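Protein STE5 (Saccharomyces cerevisiae, PDB 3FZE) is a scaffold of the yeast pheromone response whose minimal scaffold domain co-catalyses phosphorylation of the MAP kinase Fus3 by the kinase Ste7. Local coordinates at residues 96-99 with 100-104; 172-175 with 176-179. All blocks are in the same frame, centred on the assembly; numbering follows the deposited sequence. Where two conformers were deposited one is given.

From the N terminus, the chain lays down helix 2-14, strand 19-26, helix 35-50 and the hairpin of strands 55-60 and 65-68 before reaching interaction 1, which runs along nearly the whole of helix 95-102 and out through its C-terminal end. Strands 111-117, 145-150 and 165-167 follow, and interaction 2 comes last, inside helix 170-180. Each is a local contact along one helix, so neither closes a long loop; they stand in series, without nesting or crossing. The centres of interactions 1 and 2 lie about 26 Å apart, on opposite sides of the chain's centre. Interaction 1 rests on strands 19-26, 55-60 and 65-68, whereas interaction 2 joins strand 145-150 to helices 2-14 and 35-50.

Interaction 1 (96-99 with 100-104); sequences IWLK and NTLYP
Backbone bonds from Asn100 N to Ile96 O, Leu102 N to Leu98 O and Tyr103 N to Lys99 O carry the helix to its C-terminal end, where Tyr103 is the first residue to leave helical angles. Trp97 O takes two bonds from Thr101: OG1 donates at 2.9 Å from above the carbonyl plane, and the backbone N, also at 2.9 Å, comes from the opposite face. The same hydroxyl sits over one face of the Trp97 indole, OG1 being 3.2 Å from CE2, while Thr101 CB makes a CH-pi contact with the six-membered ring. With OG1 set beside its own backbone N (chi1 -61°), Thr101 can reach both carbonyl and ring. Tyr68 packs edge-to-face with this indole. One residue on, Leu98 CD1 meets Leu102 CD1 at 3.6 Å, and Leu98 continues inward to Ile23 and Cys57. On the outer side, Ile96 CG1 lies 3.5 Å from Asn100 ND2. A threonine hydroxyl bonded back to the carbonyl one turn earlier is a common helix feature; with Leu98 buried and Ile96 and Asn100 exposed, this is an amphipathic helix lying on strands 19-26, 55-60 and 65-68.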
ATOM      1  N   ILE A  96      -3.530 -12.756   6.093  1.00 21.82           N
ATOM      2  CA  ILE A  96      -3.117 -13.564   7.236  1.00 23.68           C
ATOM      3  C   ILE A  96      -1.631 -13.914   7.170  1.00 21.41           C
ATOM      4  O   ILE A  96      -0.942 -13.886   8.188  1.00 21.70           O
ATOM      5  CB  ILE A  96      -3.964 -14.853   7.410  1.00 31.38           C
ATOM      6  CG1 ILE A  96      -3.567 -15.565   8.706  1.00 35.33           C
ATOM      7  CG2 ILE A  96      -3.788 -15.790   6.234  1.00 31.04           C
ATOM      8  CD1 ILE A  96      -3.630 -14.678   9.925  1.00 35.02           C
ATOM      9  N   TRP A  97      -1.127 -14.234   5.977  1.00 20.20           N
ATOM     10  CA  TRP A  97       0.303 -14.467   5.835  1.00 20.66           C
ATOM     11  C   TRP A  97       1.067 -13.235   6.321  1.00 20.70           C
ATOM     12  O   TRP A  97       2.036 -13.346   7.071  1.00 21.21           O
ATOM     13  CB  TRP A  97       0.707 -14.778   4.387  1.00 20.76           C
ATOM     14  CG  TRP A  97       2.196 -14.827   4.248  1.00 23.17           C
ATOM     15  CD1 TRP A  97       3.007 -15.906   4.461  1.00 25.75           C
ATOM     16  CD2 TRP A  97       3.063 -13.732   3.917  1.00 23.25           C
ATOM     17  NE1 TRP A  97       4.323 -15.553   4.273  1.00 24.07           N
ATOM     18  CE2 TRP A  97       4.385 -14.228   3.938  1.00 21.09           C
ATOM     19  CE3 TRP A  97       2.850 -12.387   3.602  1.00 22.08           C
ATOM     20  CZ2 TRP A  97       5.489 -13.423   3.651  1.00 22.44           C
ATOM     21  CZ3 TRP A  97       3.951 -11.585   3.317  1.00 22.58           C
ATOM     22  CH2 TRP A  97       5.253 -12.109   3.353  1.00 20.04           C
ATOM     23  N   LEU A  98       0.626 -12.060   5.884  1.00 18.90           N
ATOM     24  CA  LEU A  98       1.298 -10.821   6.260  1.00 22.14           C
ATOM     25  C   LEU A  98       1.242 -10.585   7.772  1.00 21.38           C
ATOM     26  O   LEU A  98       2.253 -10.232   8.382  1.00 20.19           O
ATOM     27  CB  LEU A  98       0.721  -9.627   5.496  1.00 21.26           C
ATOM     28  CG  LEU A  98       1.463  -8.297   5.673  1.00 20.11           C
ATOM     29  CD1 LEU A  98       2.877  -8.352   5.063  1.00 20.72           C
ATOM     30  CD2 LEU A  98       0.644  -7.146   5.077  1.00 25.88           C
ATOM     31  N   LYS A  99       0.072 -10.775   8.378  0.50 19.06           N
ATOM     32  CA  LYS A  99      -0.046 -10.582   9.820  0.50 19.16           C
ATOM     33  C   LYS A  99       0.866 -11.538  10.581  0.50 19.66           C
ATOM     34  O   LYS A  99       1.570 -11.131  11.503  0.50 19.92           O
ATOM     35  CB  LYS A  99      -1.497 -10.729  10.289  0.50 18.33           C
ATOM     36  CG  LYS A  99      -1.685 -10.550  11.791  0.50 23.38           C
ATOM     37  CD  LYS A  99      -1.652 -11.882  12.535  0.50 27.68           C
ATOM     38  CE  LYS A  99      -1.813 -11.681  14.038  0.50 28.52           C
ATOM     39  NZ  LYS A  99      -2.294 -12.926  14.719  0.50 25.52           N
ATOM     40  N   ASN A 100       0.856 -12.809  10.191  1.00 21.24           N
ATOM     41  CA  ASN A 100       1.713 -13.805  10.841  1.00 23.79           C
ATOM     42  C   ASN A 100       3.208 -13.502  10.689  1.00 23.30           C
ATOM     43  O   ASN A 100       4.009 -13.770  11.594  1.00 27.84           O
ATOM     44  CB  ASN A 100       1.395 -15.210  10.319  1.00 21.84           C
ATOM     45  CG  ASN A 100       0.083 -15.750  10.872  1.00 25.61           C
ATOM     46  OD1 ASN A 100      -0.368 -15.336  11.941  1.00 31.85           O
ATOM     47  ND2 ASN A 100      -0.537 -16.666  10.140  1.00 28.69           N
ATOM     48  N   THR A 101       3.566 -12.920   9.553  1.00 20.90           N
ATOM     49  CA  THR A 101       4.952 -12.590   9.261  1.00 22.80           C
ATOM     50  C   THR A 101       5.392 -11.308   9.963  1.00 19.54           C
ATOM     51  O   THR A 101       6.442 -11.288  10.592  1.00 25.34           O
ATOM     52  CB  THR A 101       5.194 -12.450   7.745  1.00 23.71           C
ATOM     53  OG1 THR A 101       4.891 -13.691   7.095  1.00 22.07           O
ATOM     54  CG2 THR A 101       6.646 -12.090   7.481  1.00 27.67           C
ATOM     55  N   LEU A 102       4.587 -10.250   9.862  1.00 19.44           N
ATOM     56  CA  LEU A 102       4.923  -8.972  10.495  1.00 19.68           C
ATOM     57  C   LEU A 102       4.667  -8.979  11.997  1.00 22.61           C
ATOM     58  O   LEU A 102       5.369  -8.305  12.755  1.00 22.82           O
ATOM     59  CB  LEU A 102       4.138  -7.812   9.873  1.00 18.91           C
ATOM     60  CG  LEU A 102       4.331  -7.488   8.385  1.00 22.38           C
ATOM     61  CD1 LEU A 102       3.487  -6.296   7.983  1.00 23.89           C
ATOM     62  CD2 LEU A 102       5.787  -7.243   8.064  1.00 28.75           C
ATOM     63  N   TYR A 103       3.652  -9.728  12.421  1.00 19.86           N
ATOM     64  CA  TYR A 103       3.215  -9.728  13.826  1.00 23.13           C
ATOM     65  C   TYR A 103       3.000 -11.131  14.401  1.00 19.38           C
ATOM     66  O   TYR A 103       1.885 -11.504  14.775  1.00 19.83           O
ATOM     67  CB  TYR A 103       1.951  -8.873  14.003  1.00 20.61           C
ATOM     68  CG  TYR A 103       2.141  -7.461  13.502  1.00 18.18           C
ATOM     69  CD1 TYR A 103       2.783  -6.511  14.285  1.00 24.53           C
ATOM     70  CD2 TYR A 103       1.711  -7.088  12.235  1.00 25.38           C
ATOM     71  CE1 TYR A 103       2.977  -5.220  13.828  1.00 27.35           C
ATOM     72  CE2 TYR A 103       1.900  -5.789  11.770  1.00 24.13           C
ATOM     73  CZ  TYR A 103       2.535  -4.868  12.561  1.00 28.26           C
ATOM     74  OH  TYR A 103       2.726  -3.576  12.107  1.00 30.43           O
ATOM     75  N   PRO A 104       4.078 -11.914  14.488  1.00 21.15           N
ATOM     76  CA  PRO A 104       4.027 -13.284  15.013  1.00 30.32           C
ATOM     77  C   PRO A 104       3.494 -13.359  16.443  1.00 30.98           C
ATOM     78  O   PRO A 104       2.931 -14.380  16.842  1.00 28.77           O
ATOM     79  CB  PRO A 104       5.498 -13.733  14.948  1.00 30.34           C
ATOM     80  CG  PRO A 104       6.283 -12.434  14.838  1.00 28.09           C
ATOM     81  CD  PRO A 104       5.416 -11.593  13.965  1.00 22.80           C
TER

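Interaction 2 (172-175 with 176-179); sequences FVLE and TLCY
The Phe172 ring carries the Thr176 hydroxyl over one face, with OG1 3.6 Å above the plane and over its centre, while at the edge of the Tyr179 ring, near its plane, lies Glu175 O, 3.2 Å from Tyr179 CD1. Thr176 OG1 is at the same time a donor to Phe172 O at 2.7 Å, and the backbone N of Thr176 reaches that oxygen from the opposite face of the carbonyl at 3.0 Å. Two bonds thus grip one acceptor and fix the rotation of the threonine. Phe172 swings CG opposite its own backbone N (chi1 177°), which places the ring alongside the following turn and under the hydroxyl. Ser2, Thr5 and Ile6 of helix 2-14 also touch this ring, and Ile9 meets Thr176. Replacing Phe172 with alanine would probably leave the Thr176 hydroxyl without its aromatic neighbour and open a gap against helix 2-14. On the buried side Leu174 and Leu177 both pack on helix 35-50, while Val173 meets Ile148 and Val150 of strand 145-150. Leu177 N and Cys178 N continue the helical i to i+4 backbone bonds to Val173 O and Leu174 O. This is the packing of an outer-layer helix laid on the sheet, with helices 2-14 and 35-50 as its neighbours, in the three-layered alpha/beta/alpha, vWA-like fold.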
ATOM      1  N   PHE A 172      -1.381  10.350  -7.722  1.00 20.98           N
ATOM      2  CA  PHE A 172      -2.508  10.959  -7.021  1.00 20.39           C
ATOM      3  C   PHE A 172      -2.779  10.275  -5.689  1.00 20.91           C
ATOM      4  O   PHE A 172      -2.946  10.940  -4.669  1.00 21.05           O
ATOM      5  CB  PHE A 172      -3.785  10.958  -7.871  1.00 23.16           C
ATOM      6  CG  PHE A 172      -4.968  11.525  -7.147  1.00 32.79           C
ATOM      7  CD1 PHE A 172      -5.195  12.887  -7.133  1.00 29.31           C
ATOM      8  CD2 PHE A 172      -5.823  10.697  -6.437  1.00 44.77           C
ATOM      9  CE1 PHE A 172      -6.269  13.418  -6.443  1.00 41.00           C
ATOM     10  CE2 PHE A 172      -6.896  11.220  -5.744  1.00 46.57           C
ATOM     11  CZ  PHE A 172      -7.116  12.581  -5.747  1.00 43.39           C
ATOM     12  N   VAL A 173      -2.813   8.945  -5.700  1.00 21.52           N
ATOM     13  CA  VAL A 173      -3.064   8.182  -4.483  1.00 17.27           C
ATOM     14  C   VAL A 173      -2.015   8.465  -3.419  1.00 17.23           C
ATOM     15  O   VAL A 173      -2.340   8.774  -2.265  1.00 18.01           O
ATOM     16  CB  VAL A 173      -3.071   6.667  -4.763  1.00 22.69           C
ATOM     17  CG1 VAL A 173      -3.112   5.882  -3.456  1.00 24.35           C
ATOM     18  CG2 VAL A 173      -4.254   6.301  -5.637  1.00 22.82           C
ATOM     19  N   LEU A 174      -0.749   8.378  -3.810  0.50 16.66           N
ATOM     20  CA  LEU A 174       0.344   8.504  -2.851  0.50 17.70           C
ATOM     21  C   LEU A 174       0.589   9.947  -2.385  0.50 16.99           C
ATOM     22  O   LEU A 174       0.902  10.177  -1.219  0.50 18.95           O
ATOM     23  CB  LEU A 174       1.618   7.856  -3.403  0.50 17.82           C
ATOM     24  CG  LEU A 174       1.477   6.342  -3.582  0.50 17.37           C
ATOM     25  CD1 LEU A 174       2.696   5.763  -4.291  0.50 17.22           C
ATOM     26  CD2 LEU A 174       1.254   5.677  -2.231  0.50 18.36           C
ATOM     27  N   GLU A 175       0.437  10.914  -3.288  1.00 16.40           N
ATOM     28  CA  GLU A 175       0.520  12.321  -2.900  1.00 14.41           C
ATOM     29  C   GLU A 175      -0.617  12.646  -1.934  1.00 18.70           C
ATOM     30  O   GLU A 175      -0.413  13.342  -0.938  1.00 20.30           O
ATOM     31  CB  GLU A 175       0.494  13.263  -4.117  1.00 18.91           C
ATOM     32  CG  GLU A 175       1.827  13.308  -4.865  1.00 21.22           C
ATOM     33  CD  GLU A 175       1.890  14.405  -5.918  1.00 19.42           C
ATOM     34  OE1 GLU A 175       0.837  14.963  -6.264  1.00 21.51           O
ATOM     35  OE2 GLU A 175       3.004  14.699  -6.403  1.00 30.39           O
ATOM     36  N   THR A 176      -1.808  12.128  -2.217  1.00 19.41           N
ATOM     37  CA  THR A 176      -2.948  12.370  -1.339  1.00 21.12           C
ATOM     38  C   THR A 176      -2.701  11.765   0.036  1.00 21.05           C
ATOM     39  O   THR A 176      -2.973  12.391   1.068  1.00 20.70           O
ATOM     40  CB  THR A 176      -4.262  11.816  -1.918  1.00 21.29           C
ATOM     41  OG1 THR A 176      -4.552  12.486  -3.146  1.00 22.01           O
ATOM     42  CG2 THR A 176      -5.414  12.066  -0.936  1.00 21.57           C
ATOM     43  N   LEU A 177      -2.158  10.555   0.052  1.00 19.00           N
ATOM     44  CA  LEU A 177      -1.866   9.899   1.311  1.00 20.49           C
ATOM     45  C   LEU A 177      -0.849  10.706   2.123  1.00 18.25           C
ATOM     46  O   LEU A 177      -1.075  11.015   3.298  1.00 18.35           O
ATOM     47  CB  LEU A 177      -1.365   8.476   1.050  1.00 15.66           C
ATOM     48  CG  LEU A 177      -0.949   7.687   2.296  1.00 17.80           C
ATOM     49  CD1 LEU A 177      -2.140   7.453   3.225  1.00 22.34           C
ATOM     50  CD2 LEU A 177      -0.291   6.382   1.876  1.00 16.72           C
ATOM     51  N   CYS A 178       0.267  11.069   1.499  1.00 16.36           N
ATOM     52  CA  CYS A 178       1.330  11.763   2.221  1.00 16.00           C
ATOM     53  C   CYS A 178       0.914  13.149   2.680  1.00 16.66           C
ATOM     54  O   CYS A 178       1.166  13.548   3.829  1.00 19.32           O
ATOM     55  CB  CYS A 178       2.582  11.874   1.357  1.00 20.37           C
ATOM     56  SG  CYS A 178       3.395  10.290   1.192  1.00 17.60           S
ATOM     57  N   TYR A 179       0.289  13.895   1.776  1.00 16.28           N
ATOM     58  CA  TYR A 179      -0.088  15.265   2.085  1.00 16.95           C
ATOM     59  C   TYR A 179      -1.179  15.333   3.148  1.00 17.27           C
ATOM     60  O   TYR A 179      -1.204  16.271   3.940  1.00 21.16           O
ATOM     61  CB  TYR A 179      -0.454  16.051   0.817  1.00 18.50           C
ATOM     62  CG  TYR A 179       0.765  16.615   0.126  1.00 18.18           C
ATOM     63  CD1 TYR A 179       1.675  15.764  -0.520  1.00 21.21           C
ATOM     64  CD2 TYR A 179       1.034  17.968   0.151  1.00 16.78           C
ATOM     65  CE1 TYR A 179       2.807  16.275  -1.129  1.00 19.59           C
ATOM     66  CE2 TYR A 179       2.160  18.493  -0.463  1.00 21.46           C
ATOM     67  CZ  TYR A 179       3.048  17.634  -1.093  1.00 23.58           C
ATOM     68  OH  TYR A 179       4.165  18.171  -1.701  1.00 30.25           O
TER